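Local coordinates for protein aminotransferase (Bacillus subtilis, PDB 6L1O) that transfers amino groups with the cofactor pyridoxal 5'-phosphate and takes part in the biosynthesis of the dipeptide antibiotic bacilysin, at residues T90-P93 with E94-V97; A80-Y83 with K84-G88; Q259-N262 with E263-H267; L107-L110 with T111-L115. All coordinates share one frame; numbering follows the deposited sequence.

Contact 1 (T90-P93 with E94-V97); sequences TINP and ETEV
Asn92 and Glu94 meet where OD1 of the asparagine accepts the Glu94 backbone N-H, at N···OD1 3.0 Å, with the donor tilted from the amide plane. CG anti to the Asn92 backbone N (chi1 -169°) puts the amide beside the Pro93-Glu94 link. The amide plane stands nearly upright to the Glu94 carboxylate, 85° apart, and that carboxylate leads away from the turn. Thr95 brings OG1 against CB of Asn92 at 3.2 Å. Glu96 reaches Asn92 with its chain extended beyond CG. Its OE1 takes the backbone N of Asn92 at 2.7 Å, almost straight, on the anti side of the carboxylate and a little out of its plane. Lys228 forms a salt bridge with the same OE1. Asn92 O receives two backbone donors, Glu96 N at 2.8 Å and Thr95 N at 3.3 Å. Ile91 and Val97 meet through CG2 and CG2 at 3.6 Å, at about a right angle, and both touch Val252 of strand 249-253. Water 1 donates to Pro93 O and accepts from Val97 N. The OD1 to Glu94 N bond makes Asn92-Pro93-Glu94 an Asx turn, in the loop that leads from helix 73-87 into the edge strand 97-100.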
loop_
_atom_site.group_PDB
_atom_site.type_symbol
_atom_site.label_atom_id
_atom_site.label_comp_id
_atom_site.label_asym_id
_atom_site.label_seq_id
_atom_site.Cartn_x
_atom_site.Cartn_y
_atom_site.Cartn_z
ATOM N N THR B 90 -16.748 -21.950 -4.373
ATOM C CA THR B 90 -15.490 -22.647 -4.320
ATOM C C THR B 90 -14.357 -21.782 -4.842
ATOM O O THR B 90 -14.366 -21.385 -6.004
ATOM C CB THR B 90 -15.524 -23.958 -5.162
ATOM O OG1 THR B 90 -16.403 -24.884 -4.541
ATOM C CG2 THR B 90 -14.114 -24.595 -5.191
ATOM N N ILE B 91 -13.371 -21.547 -3.981
ATOM C CA ILE B 91 -12.193 -20.729 -4.318
ATOM C C ILE B 91 -10.925 -21.541 -4.063
ATOM O O ILE B 91 -10.766 -22.094 -2.988
ATOM C CB ILE B 91 -12.142 -19.440 -3.454
ATOM C CG1 ILE B 91 -13.347 -18.518 -3.716
ATOM C CG2 ILE B 91 -10.844 -18.700 -3.675
ATOM C CD1 ILE B 91 -13.445 -17.943 -5.102
ATOM N N ASN B 92 -10.028 -21.605 -5.046
ATOM C CA ASN B 92 -8.701 -22.167 -4.836
ATOM C C ASN B 92 -7.797 -21.183 -4.080
ATOM O O ASN B 92 -7.409 -20.195 -4.641
ATOM C CB ASN B 92 -8.025 -22.517 -6.176
ATOM C CG ASN B 92 -6.765 -23.355 -5.986
ATOM O OD1 ASN B 92 -6.089 -23.284 -4.938
ATOM N ND2 ASN B 92 -6.436 -24.166 -6.997
ATOM N N PRO B 93 -7.451 -21.472 -2.807
ATOM C CA PRO B 93 -6.701 -20.454 -2.070
ATOM C C PRO B 93 -5.328 -20.147 -2.643
ATOM O O PRO B 93 -4.789 -19.066 -2.415
ATOM C CB PRO B 93 -6.587 -21.045 -0.646
ATOM C CG PRO B 93 -6.885 -22.505 -0.784
ATOM C CD PRO B 93 -7.812 -22.618 -1.944
ATOM N N GLU B 94 -4.757 -21.102 -3.375
ATOM C CA GLU B 94 -3.392 -20.973 -3.827
ATOM C C GLU B 94 -3.321 -20.196 -5.133
ATOM O O GLU B 94 -2.288 -19.659 -5.440
ATOM C CB GLU B 94 -2.710 -22.370 -3.908
ATOM C CG GLU B 94 -2.686 -23.073 -2.549
ATOM C CD GLU B 94 -1.776 -24.289 -2.468
ATOM O OE1 GLU B 94 -0.633 -24.235 -2.964
ATOM O OE2 GLU B 94 -2.193 -25.314 -1.886
ATOM N N THR B 95 -4.413 -20.150 -5.900
ATOM C CA THR B 95 -4.408 -19.511 -7.184
ATOM C C THR B 95 -5.399 -18.376 -7.342
ATOM O O THR B 95 -5.244 -17.583 -8.227
ATOM C CB THR B 95 -4.703 -20.482 -8.349
ATOM O OG1 THR B 95 -6.018 -20.979 -8.211
ATOM C CG2 THR B 95 -3.691 -21.658 -8.359
ATOM N N GLU B 96 -6.430 -18.317 -6.509
ATOM C CA GLU B 96 -7.536 -17.390 -6.810
ATOM C C GLU B 96 -7.726 -16.280 -5.759
ATOM O O GLU B 96 -8.754 -15.650 -5.729
ATOM C CB GLU B 96 -8.818 -18.174 -6.979
ATOM C CG GLU B 96 -8.798 -19.061 -8.211
ATOM C CD GLU B 96 -10.072 -19.918 -8.408
ATOM O OE1 GLU B 96 -10.618 -20.484 -7.421
ATOM O OE2 GLU B 96 -10.502 -20.053 -9.587
ATOM N N VAL B 97 -6.742 -16.060 -4.934
ATOM C CA VAL B 97 -6.827 -15.042 -3.875
ATOM C C VAL B 97 -5.623 -14.140 -3.894
ATOM O O VAL B 97 -4.499 -14.602 -3.952
ATOM C CB VAL B 97 -6.922 -15.705 -2.483
ATOM C CG1 VAL B 97 -7.086 -14.643 -1.384
ATOM C CG2 VAL B 97 -8.078 -16.708 -2.453
HETATM O O HOH W 1 -3.844 -17.317 -4.443
#

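Contact 2 (A80-Y83 with K84-G88); sequences AAFY and KREYG
Phe82 and Glu86 meet because Phe82 carries CG opposite its own N (chi1 -178°) while the Glu86 chain bends at chi2 (-55°). This is an i to i+4 contact on the last turns of helix 73-87. CG of Glu86 lies over one face of the Phe82 ring, displaced from the ring centre, as a CH-pi contact 3.7 Å from the ring centroid. NH2 of Arg85 approaches CE1 of the same ring at 3.5 Å, obliquely. Arg85 and Glu86 are joined by a salt bridge, NE to OE2 at 2.8 Å, with the anti lone pair of OE2 in use. The other end of the guanidinium, NH1, bonds to Gly286 O. Tyr83 and Tyr87 form the second i to i+4 pair. The edge of Tyr87 is turned toward the face of Tyr83 in an edge-to-face stack, with centroids 5.0 Å apart. The hydroxyl of Tyr83 is hydrogen-bonded to Glu233, and Phe82 meets Tyr235 edge-to-face, so the helix end packs on strand 231-236. Gly88, with positive phi, leaves the helix while its N still bonds to Lys84 O at 3.0 Å. In the Tyr83-Tyr87 stack, CD2 of Tyr87 lies 3.8 Å from both CD1 and CE1 of Tyr83.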
loop_
_atom_site.group_PDB
_atom_site.type_symbol
_atom_site.label_atom_id
_atom_site.label_comp_id
_atom_site.label_asym_id
_atom_site.label_seq_id
_atom_site.Cartn_x
_atom_site.Cartn_y
_atom_site.Cartn_z
ATOM N N ALA B 80 -10.815 -18.719 1.548
ATOM C CA ALA B 80 -11.557 -19.754 0.785
ATOM C C ALA B 80 -12.690 -20.350 1.644
ATOM O O ALA B 80 -13.801 -20.544 1.148
ATOM C CB ALA B 80 -10.622 -20.823 0.236
ATOM N N ALA B 81 -12.400 -20.637 2.912
ATOM C CA ALA B 81 -13.375 -21.224 3.834
ATOM C C ALA B 81 -14.542 -20.234 4.041
ATOM O O ALA B 81 -15.688 -20.615 4.048
ATOM C CB ALA B 81 -12.731 -21.567 5.153
ATOM N N PHE B 82 -14.225 -18.958 4.082
ATOM C CA PHE B 82 -15.231 -17.926 4.261
ATOM C C PHE B 82 -16.182 -17.840 3.060
ATOM O O PHE B 82 -17.420 -17.782 3.224
ATOM C CB PHE B 82 -14.540 -16.582 4.493
ATOM C CG PHE B 82 -15.479 -15.445 4.730
ATOM C CD1 PHE B 82 -16.004 -15.220 6.004
ATOM C CD2 PHE B 82 -15.813 -14.567 3.702
ATOM C CE1 PHE B 82 -16.846 -14.154 6.240
ATOM C CE2 PHE B 82 -16.671 -13.461 3.951
ATOM C CZ PHE B 82 -17.171 -13.265 5.209
ATOM N N TYR B 83 -15.634 -17.857 1.858
ATOM C CA TYR B 83 -16.453 -17.766 0.666
ATOM C C TYR B 83 -17.364 -18.988 0.479
ATOM O O TYR B 83 -18.446 -18.886 -0.073
ATOM C CB TYR B 83 -15.602 -17.516 -0.599
ATOM C CG TYR B 83 -15.760 -16.077 -1.016
ATOM C CD1 TYR B 83 -16.554 -15.735 -2.091
ATOM C CD2 TYR B 83 -15.192 -15.054 -0.275
ATOM C CE1 TYR B 83 -16.730 -14.436 -2.471
ATOM C CE2 TYR B 83 -15.392 -13.708 -0.638
ATOM C CZ TYR B 83 -16.163 -13.416 -1.740
ATOM O OH TYR B 83 -16.334 -12.098 -2.089
ATOM N N LYS B 84 -16.898 -20.121 0.954
ATOM C CA LYS B 84 -17.686 -21.338 0.927
ATOM C C LYS B 84 -18.833 -21.269 1.946
ATOM O O LYS B 84 -19.981 -21.527 1.577
ATOM C CB LYS B 84 -16.813 -22.541 1.215
ATOM C CG LYS B 84 -17.450 -23.881 0.848
ATOM C CD LYS B 84 -17.999 -23.829 -0.601
ATOM C CE LYS B 84 -17.989 -25.187 -1.303
ATOM N NZ LYS B 84 -18.487 -26.305 -0.435
ATOM N N ARG B 85 -18.538 -20.839 3.170
ATOM C CA ARG B 85 -19.523 -20.762 4.253
ATOM C C ARG B 85 -20.576 -19.711 3.959
ATOM O O ARG B 85 -21.759 -19.944 4.182
ATOM C CB ARG B 85 -18.827 -20.453 5.574
ATOM C CG ARG B 85 -19.743 -20.383 6.804
ATOM C CD ARG B 85 -19.104 -19.772 8.033
ATOM N NE ARG B 85 -18.985 -18.310 7.980
ATOM C CZ ARG B 85 -18.275 -17.571 8.824
ATOM N NH1 ARG B 85 -17.620 -18.110 9.853
ATOM N NH2 ARG B 85 -18.254 -16.254 8.684
ATOM N N GLU B 86 -20.163 -18.550 3.439
ATOM C CA GLU B 86 -21.045 -17.430 3.295
ATOM C C GLU B 86 -21.827 -17.455 2.013
ATOM O O GLU B 86 -22.980 -17.074 2.002
ATOM C CB GLU B 86 -20.289 -16.073 3.401
ATOM C CG GLU B 86 -19.792 -15.757 4.800
ATOM C CD GLU B 86 -20.900 -15.789 5.859
ATOM O OE1 GLU B 86 -21.940 -15.158 5.642
ATOM O OE2 GLU B 86 -20.715 -16.412 6.917
ATOM N N TYR B 87 -21.189 -17.857 0.925
ATOM C CA TYR B 87 -21.773 -17.733 -0.427
ATOM C C TYR B 87 -21.865 -19.001 -1.213
ATOM O O TYR B 87 -22.364 -19.015 -2.339
ATOM C CB TYR B 87 -20.949 -16.710 -1.203
ATOM C CG TYR B 87 -20.834 -15.404 -0.488
ATOM C CD1 TYR B 87 -21.951 -14.639 -0.217
ATOM C CD2 TYR B 87 -19.589 -14.938 -0.036
ATOM C CE1 TYR B 87 -21.836 -13.398 0.481
ATOM C CE2 TYR B 87 -19.478 -13.726 0.624
ATOM C CZ TYR B 87 -20.581 -12.967 0.891
ATOM O OH TYR B 87 -20.419 -11.765 1.553
ATOM N N GLY B 88 -21.365 -20.082 -0.656
ATOM C CA GLY B 88 -21.398 -21.348 -1.362
ATOM C C GLY B 88 -20.421 -21.433 -2.517
ATOM O O GLY B 88 -20.575 -22.283 -3.406
#

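Contact 3 (Q259-N262 with E263-H267); sequences QAVN and EFQDH
Gln259 reaches along the helix to Glu263, one turn on, and gives NE2 to OE2 in a hydrogen bond of 2.7 Å. The Gln259 chain is extended, with CG anti to the backbone N (chi1 -174°), and the Glu263 chain is extended too. Their amide and carboxylate planes stand 78° apart. NE2 lies nearly in line with the C-O bond of OE2, though the N-H is bent (143°). The Glu263 backbone N also bonds to Gln259 O at 2.9 Å, so the pair is tied at both the main chain and the side chains. A second bridge uses water 2. It donates to Asn262 OD1 at 2.8 Å and accepts from Gln265 NE2 at 2.9 Å. Val261 lies alongside Gln265, both pointing the same way, with CG1 4.1 Å from NE2. Asp266 brings CG to 3.1 Å from Asn262 O. Further out, Gln265 NE2 also bonds to Leu99 O on the edge strand, and Asp266 OD2 forms a salt bridge with Arg70. Asp266 O accepts Lys104 NZ of the second subunit, and His267 ND1 bonds to Ser133 OG of that subunit. Helix 255-266 packs on both strand 97-100, where Val261 touches Ala98 and Phe100, and helix 103-114, where Phe264 touches Gln112 and Cys113.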
loop_
_atom_site.group_PDB
_atom_site.type_symbol
_atom_site.label_atom_id
_atom_site.label_comp_id
_atom_site.label_asym_id
_atom_site.label_seq_id
_atom_site.Cartn_x
_atom_site.Cartn_y
_atom_site.Cartn_z
ATOM N N GLN B 259 -2.968 -13.579 -10.948
ATOM C CA GLN B 259 -1.545 -13.656 -11.302
ATOM C C GLN B 259 -0.970 -12.298 -11.660
ATOM O O GLN B 259 0.125 -11.975 -11.252
ATOM C CB GLN B 259 -1.360 -14.627 -12.468
ATOM C CG GLN B 259 0.091 -14.885 -12.830
ATOM C CD GLN B 259 0.224 -15.515 -14.223
ATOM O OE1 GLN B 259 -0.729 -16.076 -14.777
ATOM N NE2 GLN B 259 1.415 -15.406 -14.809
ATOM N N ALA B 260 -1.711 -11.497 -12.420
ATOM C CA ALA B 260 -1.260 -10.153 -12.781
ATOM C C ALA B 260 -1.124 -9.278 -11.533
ATOM O O ALA B 260 -0.133 -8.574 -11.361
ATOM C CB ALA B 260 -2.213 -9.527 -13.755
ATOM N N VAL B 261 -2.110 -9.381 -10.632
ATOM C CA VAL B 261 -2.042 -8.692 -9.339
ATOM C C VAL B 261 -0.797 -9.052 -8.589
ATOM O O VAL B 261 -0.077 -8.182 -8.104
ATOM C CB VAL B 261 -3.275 -9.023 -8.465
ATOM C CG1 VAL B 261 -3.079 -8.443 -7.067
ATOM C CG2 VAL B 261 -4.530 -8.459 -9.112
ATOM N N ASN B 262 -0.528 -10.348 -8.495
ATOM C CA ASN B 262 0.598 -10.851 -7.780
ATOM C C ASN B 262 1.912 -10.399 -8.380
ATOM O O ASN B 262 2.822 -10.031 -7.680
ATOM C CB ASN B 262 0.564 -12.375 -7.746
ATOM C CG ASN B 262 -0.381 -12.945 -6.699
ATOM O OD1 ASN B 262 -0.748 -12.302 -5.712
ATOM N ND2 ASN B 262 -0.699 -14.205 -6.876
ATOM N N GLU B 263 1.984 -10.360 -9.709
ATOM C CA GLU B 263 3.169 -9.840 -10.356
ATOM C C GLU B 263 3.455 -8.376 -10.021
ATOM O O GLU B 263 4.563 -8.027 -9.642
ATOM C CB GLU B 263 3.076 -10.109 -11.861
ATOM C CG GLU B 263 3.300 -11.634 -12.143
ATOM C CD GLU B 263 2.913 -12.097 -13.552
ATOM O OE1 GLU B 263 2.714 -11.269 -14.445
ATOM O OE2 GLU B 263 2.783 -13.310 -13.784
ATOM N N PHE B 264 2.446 -7.530 -10.140
ATOM C CA PHE B 264 2.531 -6.135 -9.765
ATOM C C PHE B 264 2.964 -5.965 -8.343
ATOM O O PHE B 264 3.913 -5.292 -8.005
ATOM C CB PHE B 264 1.156 -5.450 -9.957
ATOM C CG PHE B 264 1.195 -3.961 -9.758
ATOM C CD1 PHE B 264 1.258 -3.082 -10.827
ATOM C CD2 PHE B 264 1.083 -3.430 -8.480
ATOM C CE1 PHE B 264 1.309 -1.686 -10.612
ATOM C CE2 PHE B 264 1.117 -2.072 -8.279
ATOM C CZ PHE B 264 1.226 -1.203 -9.327
ATOM N N GLN B 265 2.236 -6.612 -7.456
ATOM C CA GLN B 265 2.496 -6.478 -6.037
ATOM C C GLN B 265 3.857 -7.016 -5.590
ATOM O O GLN B 265 4.426 -6.508 -4.610
ATOM C CB GLN B 265 1.278 -7.092 -5.282
ATOM C CG GLN B 265 0.472 -5.984 -4.788
ATOM C CD GLN B 265 -0.833 -6.261 -4.077
ATOM O OE1 GLN B 265 -1.627 -5.329 -3.985
ATOM N NE2 GLN B 265 -1.106 -7.506 -3.656
ATOM N N ASP B 266 4.439 -7.975 -6.335
ATOM C CA ASP B 266 5.749 -8.470 -6.014
ATOM C C ASP B 266 6.796 -7.353 -6.133
ATOM O O ASP B 266 7.857 -7.418 -5.483
ATOM C CB ASP B 266 6.148 -9.662 -6.946
ATOM C CG ASP B 266 5.529 -10.979 -6.567
ATOM O OD1 ASP B 266 4.958 -11.152 -5.451
ATOM O OD2 ASP B 266 5.612 -11.898 -7.430
ATOM N N HIS B 267 6.515 -6.368 -6.983
ATOM C CA HIS B 267 7.428 -5.224 -7.180
ATOM C C HIS B 267 7.259 -4.084 -6.199
ATOM O O HIS B 267 8.090 -3.161 -6.187
ATOM C CB HIS B 267 7.275 -4.706 -8.620
ATOM C CG HIS B 267 7.864 -5.651 -9.639
ATOM N ND1 HIS B 267 9.143 -5.509 -10.134
ATOM C CD2 HIS B 267 7.379 -6.788 -10.184
ATOM C CE1 HIS B 267 9.390 -6.492 -10.988
ATOM N NE2 HIS B 267 8.345 -7.301 -11.009
HETATM O O HOH W 2 0.014 -10.177 -4.082
#

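Contact 4 (L107-L110 with T111-L115); sequences LYVL and TQCLL
Tyr108 offers one face of its ring to Gln112, one turn further along the helix. CG of Gln112 sits over that face, displaced from the ring centre, in a CH-pi contact 3.8 Å from the centroid. The Gln112 chain bends at chi2 (-77°), which lays its amide at 25° to the ring plane, beyond CG and near the phenol end. NE2 of Gln112 comes within 3.8 Å of CE1 of Tyr108 and makes a weak hydrogen bond to Met137 O. The phenol hydroxyl is hydrogen-bonded to the hydroxyl of Tyr108 of the second subunit. The ring therefore belongs both to this helix and to the dimer interface.

Thr111 turns its hydroxyl back to the carbonyls of the preceding turn. OG1 is flanked by the backbone N and C (chi1 59°) and lies 3.0 Å from Leu107 O and 2.9 Å from Tyr108 O. Its one proton can serve either oxygen. Backbone bonds run Gln112 N to Tyr108 O and Cys113 N to Val109 O, the latter at 2.9 Å. SG of Cys113 comes to 4.2 Å from CG1 of Val109. These two side chains pack on helix 255-266, while Leu107, Thr111 and Leu114 rest on strand 168-174 of the central sheet, and all are buried. The helix starts at Gly103, and Gly102, Gly103 and Lys104 line the pyridoxal-5'-phosphate pocket, as in class I aminotransferases, which have the fold type I of PLP enzymes.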
loop_
_atom_site.group_PDB
_atom_site.type_symbol
_atom_site.label_atom_id
_atom_site.label_comp_id
_atom_site.label_asym_id
_atom_site.label_seq_id
_atom_site.Cartn_x
_atom_site.Cartn_y
_atom_site.Cartn_z
ATOM N N LEU B 107 -8.381 -1.384 -5.687
ATOM C CA LEU B 107 -8.894 -0.742 -6.899
ATOM C C LEU B 107 -7.784 -0.129 -7.726
ATOM O O LEU B 107 -7.835 -0.148 -8.976
ATOM C CB LEU B 107 -9.931 0.344 -6.582
ATOM C CG LEU B 107 -11.240 -0.080 -5.925
ATOM C CD1 LEU B 107 -11.887 1.195 -5.377
ATOM C CD2 LEU B 107 -12.117 -0.750 -6.931
ATOM N N TYR B 108 -6.773 0.421 -7.088
ATOM C CA TYR B 108 -5.643 0.996 -7.822
ATOM C C TYR B 108 -4.850 -0.118 -8.531
ATOM O O TYR B 108 -4.553 -0.016 -9.719
ATOM C CB TYR B 108 -4.729 1.800 -6.907
ATOM C CG TYR B 108 -3.436 2.177 -7.554
ATOM C CD1 TYR B 108 -3.385 3.252 -8.445
ATOM C CD2 TYR B 108 -2.243 1.496 -7.267
ATOM C CE1 TYR B 108 -2.221 3.617 -9.069
ATOM C CE2 TYR B 108 -1.031 1.872 -7.904
ATOM C CZ TYR B 108 -1.048 2.947 -8.793
ATOM O OH TYR B 108 0.071 3.345 -9.427
ATOM N N VAL B 109 -4.519 -1.157 -7.786
ATOM C CA VAL B 109 -3.717 -2.300 -8.341
ATOM C C VAL B 109 -4.478 -2.962 -9.489
ATOM O O VAL B 109 -3.908 -3.253 -10.533
ATOM C CB VAL B 109 -3.355 -3.293 -7.240
ATOM C CG1 VAL B 109 -2.695 -4.566 -7.799
ATOM C CG2 VAL B 109 -2.481 -2.630 -6.192
ATOM N N LEU B 110 -5.784 -3.161 -9.309
ATOM C CA LEU B 110 -6.572 -3.862 -10.278
ATOM C C LEU B 110 -6.645 -3.083 -11.564
ATOM O O LEU B 110 -6.436 -3.662 -12.629
ATOM C CB LEU B 110 -7.964 -4.204 -9.753
ATOM C CG LEU B 110 -8.057 -5.369 -8.757
ATOM C CD1 LEU B 110 -9.403 -5.361 -8.021
ATOM C CD2 LEU B 110 -7.855 -6.678 -9.443
ATOM N N THR B 111 -6.839 -1.778 -11.486
ATOM C CA THR B 111 -6.827 -0.942 -12.697
ATOM C C THR B 111 -5.493 -0.825 -13.384
ATOM O O THR B 111 -5.425 -0.781 -14.616
ATOM C CB THR B 111 -7.424 0.447 -12.435
ATOM O OG1 THR B 111 -6.685 1.120 -11.400
ATOM C CG2 THR B 111 -8.867 0.317 -12.016
ATOM N N GLN B 112 -4.407 -0.760 -12.620
ATOM C CA GLN B 112 -3.084 -0.786 -13.206
ATOM C C GLN B 112 -2.797 -2.100 -13.925
ATOM O O GLN B 112 -2.101 -2.119 -14.972
ATOM C CB GLN B 112 -1.989 -0.500 -12.155
ATOM C CG GLN B 112 -2.012 0.934 -11.625
ATOM C CD GLN B 112 -1.389 1.902 -12.637
ATOM O OE1 GLN B 112 -0.354 1.586 -13.241
ATOM N NE2 GLN B 112 -1.974 3.060 -12.792
ATOM N N CYS B 113 -3.307 -3.195 -13.389
ATOM C CA CYS B 113 -3.151 -4.527 -14.001
ATOM C C CYS B 113 -4.003 -4.793 -15.240
ATOM O O CYS B 113 -3.641 -5.637 -16.065
ATOM C CB CYS B 113 -3.465 -5.624 -13.016
ATOM S SG CYS B 113 -2.256 -5.789 -11.748
ATOM N N LEU B 114 -5.125 -4.097 -15.361
ATOM C CA LEU B 114 -6.115 -4.458 -16.367
ATOM C C LEU B 114 -6.420 -3.389 -17.408
ATOM O O LEU B 114 -7.158 -3.673 -18.333
ATOM C CB LEU B 114 -7.404 -4.920 -15.668
ATOM C CG LEU B 114 -7.257 -6.112 -14.700
ATOM C CD1 LEU B 114 -8.552 -6.461 -14.006
ATOM C CD2 LEU B 114 -6.810 -7.374 -15.447
ATOM N N LEU B 115 -5.920 -2.161 -17.208
ATOM C CA LEU B 115 -6.200 -1.058 -18.098
ATOM C C LEU B 115 -4.925 -0.480 -18.687
ATOM O O LEU B 115 -3.959 -0.202 -17.961
ATOM C CB LEU B 115 -6.980 0.054 -17.384
ATOM C CG LEU B 115 -8.472 0.025 -17.201
ATOM C CD1 LEU B 115 -8.941 1.182 -16.302
ATOM C CD2 LEU B 115 -9.232 0.105 -18.532
#

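Overall arrangement
Contacts 1 and 2 follow one another along the chain, contact 2 first, and touch. Their centres are 11 Å apart, and Ala80 CB meets Ile91 O at 3.5 Å. Contacts 3 and 4 touch likewise, with centres 11 Å apart and Cys113 SG 3.5 Å from Ala260 O. Contact 1 comes within about 5 Å of contact 3 at nearest atoms, whereas contact 2 stays about 14 Å from contact 3. Contacts 3 and 4 both face the second subunit. Contact 4 is close to the cofactor: the side chain of Leu107 lies about 5 Å from pyridoxal-5'-phosphate. The side chain of Tyr83 in contact 2 is about 12 Å from it. The side chain of Asp266 in contact 3 is about 8 Å from a bound tyrosine, a different ligand.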